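Local coordinates for proximal thread matrix protein 1 (Mytilus galloprovincialis, PDB 4CN9) that probably binds collagen in the matrix of the mussel byssus thread and carries zinc, one ion of it in a MIDAS motif, at residues 55-60 with 151-156; 88-93 with 97-102; 101-106 with 111-116; 166-171 with 239-244. All blocks are in the same frame, centred on the assembly; numbering follows the deposited sequence.

Contact 1. Residues 55-60 with 151-156; sequences DIIVLF and ENSFSG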
loop_
_atom_site.group_PDB
_atom_site.type_symbol
_atom_site.label_atom_id
_atom_site.label_comp_id
_atom_site.label_asym_id
_atom_site.label_seq_id
_atom_site.Cartn_x
_atom_site.Cartn_y
_atom_site.Cartn_z
ATOM N N ASP A 55 -1.256 -9.600 -15.920
ATOM C CA ASP A 55 -0.494 -10.826 -15.717
ATOM C C ASP A 55 -0.521 -11.093 -14.201
ATOM O O ASP A 55 -0.037 -10.283 -13.401
ATOM C CB ASP A 55 0.942 -10.682 -16.255
ATOM C CG ASP A 55 1.015 -10.677 -17.792
ATOM O OD1 ASP A 55 0.185 -11.340 -18.451
ATOM O OD2 ASP A 55 1.929 -10.011 -18.343
ATOM N N ILE A 56 -1.160 -12.191 -13.807
ATOM C CA ILE A 56 -1.372 -12.504 -12.404
ATOM C C ILE A 56 -0.549 -13.733 -11.994
ATOM O O ILE A 56 -0.625 -14.779 -12.622
ATOM C CB ILE A 56 -2.860 -12.771 -12.116
ATOM C CG1 ILE A 56 -3.715 -11.563 -12.542
ATOM C CG2 ILE A 56 -3.067 -13.056 -10.652
ATOM C CD1 ILE A 56 -5.066 -11.947 -13.114
ATOM N N ILE A 57 0.261 -13.569 -10.955
ATOM C CA ILE A 57 1.011 -14.655 -10.369
ATOM C C ILE A 57 0.496 -14.929 -8.972
ATOM O O ILE A 57 0.439 -14.032 -8.137
ATOM C CB ILE A 57 2.511 -14.316 -10.279
ATOM C CG1 ILE A 57 3.059 -14.018 -11.678
ATOM C CG2 ILE A 57 3.277 -15.454 -9.611
ATOM C CD1 ILE A 57 3.094 -15.227 -12.611
ATOM N N VAL A 58 0.096 -16.168 -8.724
ATOM C CA VAL A 58 -0.191 -16.615 -7.366
ATOM C C VAL A 58 1.016 -17.340 -6.775
ATOM O O VAL A 58 1.550 -18.262 -7.371
ATOM C CB VAL A 58 -1.421 -17.552 -7.321
ATOM C CG1 VAL A 58 -1.632 -18.093 -5.916
ATOM C CG2 VAL A 58 -2.649 -16.807 -7.816
ATOM N N LEU A 59 1.438 -16.881 -5.601
ATOM C CA LEU A 59 2.522 -17.472 -4.821
ATOM C C LEU A 59 1.876 -18.310 -3.723
ATOM O O LEU A 59 1.244 -17.783 -2.800
ATOM C CB LEU A 59 3.382 -16.337 -4.251
ATOM C CG LEU A 59 4.852 -16.506 -3.878
ATOM C CD1 LEU A 59 5.646 -17.402 -4.826
ATOM C CD2 LEU A 59 5.465 -15.112 -3.834
ATOM N N PHE A 60 2.017 -19.619 -3.868
ATOM C CA PHE A 60 1.207 -20.633 -3.206
ATOM C C PHE A 60 2.110 -21.373 -2.208
ATOM O O PHE A 60 3.005 -22.098 -2.623
ATOM C CB PHE A 60 0.713 -21.567 -4.330
ATOM C CG PHE A 60 -0.254 -22.638 -3.907
ATOM C CD1 PHE A 60 0.163 -23.747 -3.167
ATOM C CD2 PHE A 60 -1.582 -22.566 -4.308
ATOM C CE1 PHE A 60 -0.738 -24.735 -2.821
ATOM C CE2 PHE A 60 -2.491 -23.555 -3.960
ATOM C CZ PHE A 60 -2.075 -24.637 -3.227
ATOM N N GLU A 151 12.369 -12.236 -10.784
ATOM C CA GLU A 151 13.408 -12.610 -11.735
ATOM C C GLU A 151 12.919 -13.540 -12.863
ATOM O O GLU A 151 13.436 -13.493 -13.972
ATOM C CB GLU A 151 14.585 -13.267 -10.988
ATOM C CG GLU A 151 15.311 -12.320 -10.024
ATOM C CD GLU A 151 16.515 -12.950 -9.302
ATOM O OE1 GLU A 151 16.646 -14.187 -9.267
ATOM O OE2 GLU A 151 17.336 -12.187 -8.754
ATOM N N ASN A 152 11.931 -14.383 -12.586
ATOM C CA ASN A 152 11.483 -15.376 -13.562
ATOM C C ASN A 152 10.046 -15.192 -14.034
ATOM O O ASN A 152 9.776 -15.185 -15.239
ATOM C CB ASN A 152 11.622 -16.794 -12.993
ATOM C CG ASN A 152 13.069 -17.203 -12.775
ATOM O OD1 ASN A 152 13.928 -16.376 -12.489
ATOM N ND2 ASN A 152 13.341 -18.493 -12.918
ATOM N N SER A 153 9.123 -15.056 -13.084
ATOM C CA SER A 153 7.692 -15.174 -13.385
ATOM C C SER A 153 7.169 -14.103 -14.328
ATOM O O SER A 153 6.282 -14.378 -15.140
ATOM C CB SER A 153 6.867 -15.148 -12.103
ATOM O OG SER A 153 7.288 -16.142 -11.212
ATOM N N PHE A 154 7.684 -12.884 -14.204
ATOM C CA PHE A 154 7.256 -11.787 -15.064
ATOM C C PHE A 154 8.211 -11.547 -16.220
ATOM O O PHE A 154 8.055 -10.572 -16.960
ATOM C CB PHE A 154 7.100 -10.508 -14.243
ATOM C CG PHE A 154 5.869 -10.493 -13.389
ATOM C CD1 PHE A 154 4.607 -10.446 -13.971
ATOM C CD2 PHE A 154 5.962 -10.548 -12.017
ATOM C CE1 PHE A 154 3.457 -10.430 -13.182
ATOM C CE2 PHE A 154 4.819 -10.529 -11.225
ATOM C CZ PHE A 154 3.565 -10.479 -11.813
ATOM N N SER A 155 9.190 -12.438 -16.408
ATOM C CA SER A 155 10.161 -12.234 -17.493
ATOM C C SER A 155 9.537 -12.512 -18.854
ATOM O O SER A 155 8.583 -13.281 -18.968
ATOM C CB SER A 155 11.417 -13.098 -17.295
ATOM O OG SER A 155 11.150 -14.486 -17.464
ATOM N N GLY A 156 10.088 -11.878 -19.886
ATOM C CA GLY A 156 9.734 -12.188 -21.258
ATOM C C GLY A 156 9.710 -13.683 -21.529
ATOM O O GLY A 156 8.829 -14.182 -22.217
#

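Contact 2. Residues 88-93 with 97-102; sequences FTTVGV and NGSQFG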
loop_
_atom_site.group_PDB
_atom_site.type_symbol
_atom_site.label_atom_id
_atom_site.label_comp_id
_atom_site.label_asym_id
_atom_site.label_seq_id
_atom_site.Cartn_x
_atom_site.Cartn_y
_atom_site.Cartn_z
ATOM N N PHE A 88 -11.515 -13.060 -13.606
ATOM C CA PHE A 88 -10.871 -12.158 -14.559
ATOM C C PHE A 88 -11.381 -12.428 -15.956
ATOM O O PHE A 88 -11.019 -13.417 -16.577
ATOM C CB PHE A 88 -9.343 -12.284 -14.481
ATOM C CG PHE A 88 -8.775 -11.714 -13.216
ATOM C CD1 PHE A 88 -8.482 -10.366 -13.124
ATOM C CD2 PHE A 88 -8.571 -12.517 -12.113
ATOM C CE1 PHE A 88 -7.980 -9.835 -11.966
ATOM C CE2 PHE A 88 -8.064 -11.992 -10.950
ATOM C CZ PHE A 88 -7.783 -10.642 -10.875
ATOM N N THR A 89 -12.227 -11.527 -16.435
ATOM C CA THR A 89 -12.979 -11.752 -17.664
ATOM C C THR A 89 -12.088 -11.896 -18.898
ATOM O O THR A 89 -12.433 -12.638 -19.810
ATOM C CB THR A 89 -14.015 -10.629 -17.889
ATOM O OG1 THR A 89 -13.344 -9.383 -18.096
ATOM C CG2 THR A 89 -14.937 -10.511 -16.691
ATOM N N THR A 90 -10.935 -11.223 -18.918
ATOM C CA THR A 90 -10.052 -11.249 -20.097
ATOM C C THR A 90 -9.046 -12.416 -20.121
ATOM O O THR A 90 -8.246 -12.548 -21.058
ATOM C CB THR A 90 -9.284 -9.909 -20.274
ATOM O OG1 THR A 90 -8.380 -9.707 -19.183
ATOM C CG2 THR A 90 -10.258 -8.732 -20.341
ATOM N N VAL A 91 -9.079 -13.264 -19.101
ATOM C CA VAL A 91 -8.289 -14.499 -19.124
ATOM C C VAL A 91 -8.908 -15.434 -20.158
ATOM O O VAL A 91 -10.102 -15.722 -20.097
ATOM C CB VAL A 91 -8.271 -15.198 -17.735
ATOM C CG1 VAL A 91 -7.492 -16.516 -17.788
ATOM C CG2 VAL A 91 -7.670 -14.291 -16.696
ATOM N N GLY A 92 -8.107 -15.890 -21.119
ATOM C CA GLY A 92 -8.603 -16.736 -22.194
ATOM C C GLY A 92 -9.030 -15.934 -23.410
ATOM O O GLY A 92 -9.499 -16.481 -24.412
ATOM N N VAL A 93 -8.889 -14.620 -23.326
ATOM C CA VAL A 93 -9.179 -13.781 -24.469
ATOM C C VAL A 93 -8.022 -13.803 -25.444
ATOM O O VAL A 93 -6.864 -13.586 -25.069
ATOM C CB VAL A 93 -9.445 -12.318 -24.076
ATOM C CG1 VAL A 93 -9.029 -11.371 -25.210
ATOM C CG2 VAL A 93 -10.907 -12.131 -23.722
ATOM N N ASN A 97 -5.325 -8.464 -26.110
ATOM C CA ASN A 97 -6.314 -8.028 -25.128
ATOM C C ASN A 97 -6.482 -9.056 -24.006
ATOM O O ASN A 97 -7.416 -8.959 -23.205
ATOM C CB ASN A 97 -7.675 -7.783 -25.798
ATOM C CG ASN A 97 -7.841 -6.351 -26.307
ATOM O OD1 ASN A 97 -7.169 -5.424 -25.849
ATOM N ND2 ASN A 97 -8.758 -6.168 -27.246
ATOM N N GLY A 98 -5.572 -10.028 -23.943
ATOM C CA GLY A 98 -5.718 -11.145 -23.030
ATOM C C GLY A 98 -4.988 -10.969 -21.710
ATOM O O GLY A 98 -3.978 -10.274 -21.636
ATOM N N SER A 99 -5.517 -11.593 -20.660
ATOM C CA SER A 99 -4.815 -11.694 -19.387
ATOM C C SER A 99 -4.206 -13.088 -19.221
ATOM O O SER A 99 -4.678 -14.072 -19.807
ATOM C CB SER A 99 -5.760 -11.401 -18.226
ATOM O OG SER A 99 -6.024 -10.014 -18.107
ATOM N N GLN A 100 -3.153 -13.169 -18.417
ATOM C CA GLN A 100 -2.495 -14.437 -18.151
ATOM C C GLN A 100 -2.372 -14.722 -16.671
ATOM O O GLN A 100 -2.374 -13.819 -15.833
ATOM C CB GLN A 100 -1.109 -14.468 -18.779
ATOM C CG GLN A 100 -1.111 -14.542 -20.287
ATOM C CD GLN A 100 0.262 -14.276 -20.849
ATOM O OE1 GLN A 100 0.957 -13.346 -20.416
ATOM N NE2 GLN A 100 0.684 -15.103 -21.787
ATOM N N PHE A 101 -2.236 -16.002 -16.374
ATOM C CA PHE A 101 -2.202 -16.492 -15.016
ATOM C C PHE A 101 -1.049 -17.483 -14.876
ATOM O O PHE A 101 -0.855 -18.322 -15.751
ATOM C CB PHE A 101 -3.516 -17.216 -14.758
ATOM C CG PHE A 101 -3.958 -17.174 -13.358
ATOM C CD1 PHE A 101 -3.502 -18.119 -12.449
ATOM C CD2 PHE A 101 -4.832 -16.209 -12.934
ATOM C CE1 PHE A 101 -3.912 -18.087 -11.137
ATOM C CE2 PHE A 101 -5.250 -16.172 -11.611
ATOM C CZ PHE A 101 -4.798 -17.110 -10.721
ATOM N N GLY A 102 -0.298 -17.378 -13.780
ATOM C CA GLY A 102 0.735 -18.341 -13.440
ATOM C C GLY A 102 0.754 -18.647 -11.946
ATOM O O GLY A 102 0.272 -17.864 -11.124
HETATM O O HOH W 1 -5.746 -14.779 -22.203
#

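Contact 3. Residues 101-106 with 111-116; sequences FGVVQF and KTAFPL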
loop_
_atom_site.group_PDB
_atom_site.type_symbol
_atom_site.label_atom_id
_atom_site.label_comp_id
_atom_site.label_asym_id
_atom_site.label_seq_id
_atom_site.Cartn_x
_atom_site.Cartn_y
_atom_site.Cartn_z
ATOM N N PHE A 101 -2.236 -16.002 -16.374
ATOM C CA PHE A 101 -2.202 -16.492 -15.016
ATOM C C PHE A 101 -1.049 -17.483 -14.876
ATOM O O PHE A 101 -0.855 -18.322 -15.751
ATOM C CB PHE A 101 -3.516 -17.216 -14.758
ATOM C CG PHE A 101 -3.958 -17.174 -13.358
ATOM C CD1 PHE A 101 -3.502 -18.119 -12.449
ATOM C CD2 PHE A 101 -4.832 -16.209 -12.934
ATOM C CE1 PHE A 101 -3.912 -18.087 -11.137
ATOM C CE2 PHE A 101 -5.250 -16.172 -11.611
ATOM C CZ PHE A 101 -4.798 -17.110 -10.721
ATOM N N GLY A 102 -0.298 -17.378 -13.780
ATOM C CA GLY A 102 0.735 -18.341 -13.440
ATOM C C GLY A 102 0.754 -18.647 -11.946
ATOM O O GLY A 102 0.272 -17.864 -11.124
ATOM N N VAL A 103 1.323 -19.791 -11.586
ATOM C CA VAL A 103 1.366 -20.193 -10.193
ATOM C C VAL A 103 2.744 -20.692 -9.838
ATOM O O VAL A 103 3.335 -21.514 -10.554
ATOM C CB VAL A 103 0.357 -21.292 -9.888
ATOM C CG1 VAL A 103 0.507 -21.753 -8.443
ATOM C CG2 VAL A 103 -1.054 -20.801 -10.151
ATOM N N VAL A 104 3.234 -20.190 -8.714
ATOM C CA VAL A 104 4.542 -20.528 -8.190
ATOM C C VAL A 104 4.387 -21.051 -6.771
ATOM O O VAL A 104 3.787 -20.380 -5.916
ATOM C CB VAL A 104 5.417 -19.265 -8.178
ATOM C CG1 VAL A 104 6.711 -19.500 -7.414
ATOM C CG2 VAL A 104 5.669 -18.806 -9.609
ATOM N N GLN A 105 4.882 -22.264 -6.530
ATOM C CA GLN A 105 4.832 -22.871 -5.196
ATOM C C GLN A 105 6.090 -22.505 -4.423
ATOM O O GLN A 105 7.175 -22.416 -4.993
ATOM C CB GLN A 105 4.717 -24.403 -5.280
ATOM C CG GLN A 105 3.531 -24.913 -6.065
ATOM C CD GLN A 105 3.683 -26.381 -6.532
ATOM O OE1 GLN A 105 3.425 -26.704 -7.691
ATOM N NE2 GLN A 105 4.086 -27.257 -5.629
ATOM N N PHE A 106 5.952 -22.294 -3.123
ATOM C CA PHE A 106 7.106 -21.954 -2.298
ATOM C C PHE A 106 6.961 -22.519 -0.890
ATOM O O PHE A 106 5.860 -22.527 -0.311
ATOM C CB PHE A 106 7.300 -20.426 -2.234
ATOM C CG PHE A 106 6.413 -19.747 -1.214
ATOM C CD1 PHE A 106 5.117 -19.364 -1.541
ATOM C CD2 PHE A 106 6.872 -19.522 0.074
ATOM C CE1 PHE A 106 4.289 -18.766 -0.591
ATOM C CE2 PHE A 106 6.054 -18.929 1.034
ATOM C CZ PHE A 106 4.766 -18.548 0.701
ATOM N N LYS A 111 9.085 -23.716 -6.686
ATOM C CA LYS A 111 8.816 -24.452 -7.929
ATOM C C LYS A 111 7.737 -23.714 -8.726
ATOM O O LYS A 111 6.674 -23.426 -8.195
ATOM C CB LYS A 111 8.325 -25.858 -7.602
ATOM C CG LYS A 111 7.976 -26.679 -8.821
ATOM C CD LYS A 111 7.255 -27.976 -8.491
ATOM C CE LYS A 111 6.780 -28.644 -9.800
ATOM N NZ LYS A 111 6.108 -29.955 -9.579
ATOM N N THR A 112 8.008 -23.397 -9.988
ATOM C CA THR A 112 6.980 -22.848 -10.859
ATOM C C THR A 112 6.048 -23.967 -11.261
ATOM O O THR A 112 6.484 -24.933 -11.869
ATOM C CB THR A 112 7.581 -22.184 -12.107
ATOM O OG1 THR A 112 8.263 -20.982 -11.717
ATOM C CG2 THR A 112 6.496 -21.831 -13.112
ATOM N N ALA A 113 4.773 -23.868 -10.887
ATOM C CA ALA A 113 3.801 -24.883 -11.306
ATOM C C ALA A 113 3.538 -24.741 -12.799
ATOM O O ALA A 113 3.560 -25.718 -13.547
ATOM C CB ALA A 113 2.506 -24.767 -10.518
ATOM N N PHE A 114 3.277 -23.519 -13.233
ATOM C CA PHE A 114 3.194 -23.218 -14.656
ATOM C C PHE A 114 3.393 -21.720 -14.846
ATOM O O PHE A 114 3.027 -20.922 -13.975
ATOM C CB PHE A 114 1.878 -23.711 -15.281
ATOM C CG PHE A 114 0.627 -23.202 -14.597
ATOM C CD1 PHE A 114 0.054 -21.994 -14.965
ATOM C CD2 PHE A 114 0.024 -23.943 -13.591
ATOM C CE1 PHE A 114 -1.096 -21.533 -14.337
ATOM C CE2 PHE A 114 -1.111 -23.496 -12.970
ATOM C CZ PHE A 114 -1.676 -22.284 -13.340
ATOM N N PRO A 115 4.030 -21.334 -15.957
ATOM C CA PRO A 115 4.267 -19.929 -16.295
ATOM C C PRO A 115 3.039 -19.242 -16.903
ATOM O O PRO A 115 2.085 -19.909 -17.302
ATOM C CB PRO A 115 5.378 -20.015 -17.343
ATOM C CG PRO A 115 5.141 -21.328 -18.017
ATOM C CD PRO A 115 4.642 -22.251 -16.944
ATOM N N LEU A 116 3.088 -17.912 -16.976
ATOM C CA LEU A 116 2.035 -17.110 -17.607
ATOM C C LEU A 116 1.668 -17.590 -19.018
ATOM O O LEU A 116 0.509 -17.547 -19.408
ATOM C CB LEU A 116 2.475 -15.639 -17.685
ATOM C CG LEU A 116 2.574 -14.892 -16.351
ATOM C CD1 LEU A 116 3.425 -13.648 -16.531
ATOM C CD2 LEU A 116 1.197 -14.523 -15.806
HETATM O O HOH W 2 -2.227 -17.757 -18.772
HETATM O O HOH W 3 3.249 -28.850 -9.062
#

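Contact 4. Residues 166-171 with 239-244; sequences QKIVIL and DLACEV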
loop_
_atom_site.group_PDB
_atom_site.type_symbol
_atom_site.label_atom_id
_atom_site.label_comp_id
_atom_site.label_asym_id
_atom_site.label_seq_id
_atom_site.Cartn_x
_atom_site.Cartn_y
_atom_site.Cartn_z
ATOM N N GLN A 166 -1.250 -4.840 -16.345
ATOM C CA GLN A 166 -1.014 -4.687 -14.922
ATOM C C GLN A 166 -0.351 -5.958 -14.387
ATOM O O GLN A 166 -0.755 -7.066 -14.735
ATOM C CB GLN A 166 -2.332 -4.475 -14.182
ATOM C CG GLN A 166 -3.062 -3.207 -14.570
ATOM C CD GLN A 166 -2.408 -1.973 -13.984
ATOM O OE1 GLN A 166 -1.788 -2.035 -12.918
ATOM N NE2 GLN A 166 -2.533 -0.846 -14.683
ATOM N N LYS A 167 0.652 -5.797 -13.541
ATOM C CA LYS A 167 1.305 -6.932 -12.895
ATOM C C LYS A 167 0.802 -7.083 -11.467
ATOM O O LYS A 167 0.880 -6.144 -10.684
ATOM C CB LYS A 167 2.815 -6.739 -12.880
ATOM C CG LYS A 167 3.436 -6.727 -14.260
ATOM C CD LYS A 167 4.930 -6.909 -14.149
ATOM C CE LYS A 167 5.675 -5.913 -14.997
ATOM N NZ LYS A 167 5.786 -4.612 -14.293
ATOM N N ILE A 168 0.300 -8.276 -11.149
ATOM C CA ILE A 168 -0.284 -8.570 -9.848
ATOM C C ILE A 168 0.249 -9.887 -9.265
ATOM O O ILE A 168 0.336 -10.909 -9.969
ATOM C CB ILE A 168 -1.824 -8.686 -9.943
ATOM C CG1 ILE A 168 -2.424 -7.443 -10.601
ATOM C CG2 ILE A 168 -2.431 -8.913 -8.547
ATOM C CD1 ILE A 168 -3.786 -7.682 -11.184
ATOM N N VAL A 169 0.617 -9.840 -7.983
ATOM C CA VAL A 169 1.039 -11.011 -7.218
ATOM C C VAL A 169 0.112 -11.188 -6.028
ATOM O O VAL A 169 -0.113 -10.247 -5.246
ATOM C CB VAL A 169 2.495 -10.869 -6.698
ATOM C CG1 VAL A 169 2.865 -12.019 -5.785
ATOM C CG2 VAL A 169 3.448 -10.774 -7.846
ATOM N N ILE A 170 -0.451 -12.386 -5.918
ATOM C CA ILE A 170 -1.286 -12.752 -4.786
ATOM C C ILE A 170 -0.570 -13.854 -3.996
ATOM O O ILE A 170 -0.403 -14.976 -4.469
ATOM C CB ILE A 170 -2.689 -13.208 -5.248
ATOM C CG1 ILE A 170 -3.416 -12.030 -5.908
ATOM C CG2 ILE A 170 -3.496 -13.732 -4.068
ATOM C CD1 ILE A 170 -4.512 -12.407 -6.868
ATOM N N LEU A 171 -0.113 -13.484 -2.808
ATOM C CA LEU A 171 0.620 -14.378 -1.914
ATOM C C LEU A 171 -0.338 -15.009 -0.903
ATOM O O LEU A 171 -1.147 -14.313 -0.285
ATOM C CB LEU A 171 1.711 -13.595 -1.185
ATOM C CG LEU A 171 2.388 -14.210 0.045
ATOM C CD1 LEU A 171 3.255 -15.353 -0.354
ATOM C CD2 LEU A 171 3.216 -13.157 0.764
ATOM N N ASP A 239 -11.373 -7.048 -5.541
ATOM C CA ASP A 239 -11.476 -5.595 -5.404
ATOM C C ASP A 239 -10.102 -4.951 -5.369
ATOM O O ASP A 239 -9.884 -3.921 -6.000
ATOM C CB ASP A 239 -12.239 -5.216 -4.130
ATOM C CG ASP A 239 -13.734 -5.476 -4.244
ATOM O OD1 ASP A 239 -14.218 -5.679 -5.375
ATOM O OD2 ASP A 239 -14.417 -5.472 -3.201
ATOM N N LEU A 240 -9.183 -5.556 -4.615
ATOM C CA LEU A 240 -7.806 -5.052 -4.537
ATOM C C LEU A 240 -7.032 -5.297 -5.828
ATOM O O LEU A 240 -6.230 -4.453 -6.247
ATOM C CB LEU A 240 -7.067 -5.693 -3.362
ATOM C CG LEU A 240 -7.583 -5.391 -1.957
ATOM C CD1 LEU A 240 -7.097 -6.442 -0.964
ATOM C CD2 LEU A 240 -7.130 -4.003 -1.523
ATOM N N ALA A 241 -7.255 -6.447 -6.462
ATOM C CA ALA A 241 -6.565 -6.764 -7.713
ATOM C C ALA A 241 -7.004 -5.813 -8.805
ATOM O O ALA A 241 -6.234 -5.507 -9.716
ATOM C CB ALA A 241 -6.847 -8.193 -8.140
ATOM N N CYS A 242 -8.247 -5.345 -8.711
ATOM C CA CYS A 242 -8.805 -4.487 -9.741
ATOM C C CYS A 242 -8.644 -3.006 -9.391
ATOM O O CYS A 242 -9.191 -2.146 -10.074
ATOM C CB CYS A 242 -10.294 -4.801 -9.940
ATOM S SG CYS A 242 -10.807 -4.833 -11.663
ATOM N N GLU A 243 -7.921 -2.721 -8.311
ATOM C CA GLU A 243 -7.609 -1.350 -7.941
ATOM C C GLU A 243 -6.465 -0.863 -8.826
ATOM O O GLU A 243 -5.377 -1.418 -8.800
ATOM C CB GLU A 243 -7.210 -1.286 -6.468
ATOM C CG GLU A 243 -7.043 0.116 -5.904
ATOM C CD GLU A 243 -8.369 0.802 -5.599
ATOM O OE1 GLU A 243 -9.431 0.159 -5.730
ATOM O OE2 GLU A 243 -8.346 1.988 -5.218
ATOM N N VAL A 244 -6.709 0.155 -9.640
ATOM C CA VAL A 244 -5.642 0.668 -10.488
ATOM C C VAL A 244 -5.104 1.965 -9.910
ATOM O O VAL A 244 -5.832 2.940 -9.753
ATOM C CB VAL A 244 -6.095 0.871 -11.938
ATOM C CG1 VAL A 244 -4.944 1.415 -12.774
ATOM C CG2 VAL A 244 -6.600 -0.447 -12.519
#

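Contact 1. Residues 55-60 with 151-156
Ile-57 lays its CG1 over one face of the Phe-154 ring. CG1 is 4.0 Å from the ring centroid and 28° off the ring normal, a CH-pi contact. The closest ring atom is CZ of Phe-154, 3.6 Å from Ile-57 CG1. The two side chains run antiparallel alongside each other. In Ile-57, CG1 stands beside the backbone N (chi1 -59°), which sets this methylene against the ring. The next bend (chi2 -68°) takes CD1 on to Ser-153, where Ile-57 CD1 lies 3.8 Å from Ser-153 CB. Both segments belong to a von Willebrand factor type A domain, in which helices pack on a mainly parallel sheet. Here strand 54-61 receives the end of helix 142-153. Phe-154 is the first residue to leave helical geometry. Its CB does not point at the strand, yet its ring reaches it. The edge of that ring meets backbone: the carbonyl O of Asp-55 lies near the ring plane, 3.5 Å from Phe-154 CE1. Asp-55 CB also approaches CE1 of Phe-154, at 4.0 Å. The carboxylate has its partner elsewhere, in a salt bridge from OD1 to Lys-165. No hydrogen bond joins the two segments. Val-149 of the same helix touches both Ile-57 and Phe-154, and Val-169 of the next strand also packs on the phenylalanine.

Contact 2. Residues 88-93 with 97-102
Thr-90 meets the 97-102 segment with both backbone and side chain. Its CB lies 3.6 Å from the carbonyl O of Asn-97, and its CG2 is a little farther from the same oxygen. OG1, placed between the backbone N and the carbonyl carbon (chi1 65°), accepts a hydrogen bond from Ser-99 OG at 2.6 Å. Ser-99 OG is also bonded to the backbone N of Ala-54. Replacing Thr-90 by an alanine takes away OG1, and the Ser-99 hydroxyl would probably be left without this acceptor. The backbone adds a second link: Ser-99 N donates to Thr-90 O at 2.9 Å, nearly straight at 171° but from above the carbonyl plane. Val-93 N reaches Thr-90 O from the opposite face, closing the type II turn 90-93. A water bridges Gly-92 N, Val-93 O and Ser-99 O. Val-91 CG2 packs on Ser-99 CB at 3.8 Å, and Val-93 CG1 comes within 3.5 Å of Asn-97 O. The side chain of Thr-90 is about 8 Å from the zinc held by Glu-49, Asp-51 and His-446. The turns lie between helix 73-85 and strand 100-106, with Val-91 touching Ile-125 of helix 122-130 and Phe-88 packing on Ile-56 of strand 54-61.

Contact 3. Residues 101-106 with 111-116
Val-103 O receives two N-H groups, from Ala-113 N at 2.8 Å and, weakly, from Phe-114 N at 3.3 Å. Both residues therefore face Val-103, which makes a classic beta bulge. In return Val-103 N donates to Phe-114 O at 3.1 Å, in the carbonyl plane. Beyond the bulge, Gln-105 and Lys-111 exchange two backbone hydrogen bonds. Phe-114 takes the crowded position between its backbone N and carbonyl carbon (chi1 55°), which folds the ring back over the strand. Val-103 N lies over one ring face, and Val-103 CG2 meets CZ of Phe-114 at 3.6 Å. Phe-101 O sits at the edge, 3.5 Å from CE1 of Phe-114. A serine in place of Phe-114 would probably leave Val-103 without this packing and open a gap beside Gly-102. Gln-105 OE1 touches Ala-113 CB at 3.5 Å and shares a water with Lys-111 NZ. In the next shell, Asp-62 and Val-133 O hold Gln-105 NE2, and Phe-119 meets Phe-114 edge-to-face. Ile-125 and Ile-129 of helix 122-130 also pack on Phe-114. The whole is a bulged antiparallel beta hairpin, which forms the edge of the otherwise parallel sheet of the von Willebrand factor type A domain.

Contact 4. Residues 166-171 with 239-244
The backbones stay well apart, with CA atoms 6.9 Å apart at Ile-168 and Ala-241, and no hydrogen bond crosses between them. The contact belongs to the alpha/beta fold of the von Willebrand factor type A domain. Strand 166-173 lies inside the main sheet, and the last turn of helix 234-241 packs against a face of the sheet at this strand. Cys-242 is the first residue to leave helical geometry, and Glu-243 N still bonds back to Leu-240 O at 3.2 Å. The chain then enters strand 243-247, which belongs to a separate antiparallel sheet with strands 48-49 and 439-447. Cys-242 points away from strand 166-173 and forms a disulfide with Cys-50, so the helix end is tied covalently to the segment that leads into strand 54-61.

Ile-168 makes the contact with the helix. CG1 turned away from the carbonyl carbon (chi1 -53°) and a nearly straight chi2 of 158° bring CD1 to the helix end. There CD1 meets both backbone and side chain of Ala-241. Ile-168 also touches Ala-54 and Ile-56 of strand 54-61, and its backbone bonds to Asp-55 and Ile-57.

Gln-166, nearer the start of the strand, reaches Val-244. Its chain bends at chi2 (-75°), and the two side chains cross at about a right angle. This is a plain van der Waals touch, with Gln-166 NE2 3.8 Å from Val-244 CG1. Val-52 packs on Gln-166 as well. Ile-168 CD1 lies 3.6 Å from the carbonyl O of Ala-241 and 4.3 Å from Ala-241 CB.

In the fold
All four contacts reach one sheet. Strand 54-61 of contact 1 runs between strand 100-106, used by contacts 2 and 3, and strand 166-173 of contact 4. Ile-56 O lies 2.9 Å from Gly-102 N, and Ile-57 N lies 2.8 Å from Ile-168 O. Contacts 2 and 3 share Phe-101 and Gly-102 and are nested in the loop that contact 1 closes. Contacts 1 and 3 have centres about 7 Å apart. Contacts 2 and 4 touch where Phe-88 CZ meets Ala-241 CB at 3.8 Å. The zinc of Glu-49, Asp-51 and His-446 is about 8 Å from the side chain of Thr-90 (contact 2). The MIDAS zinc is about 12 Å from that of Gln-105 (contact 3).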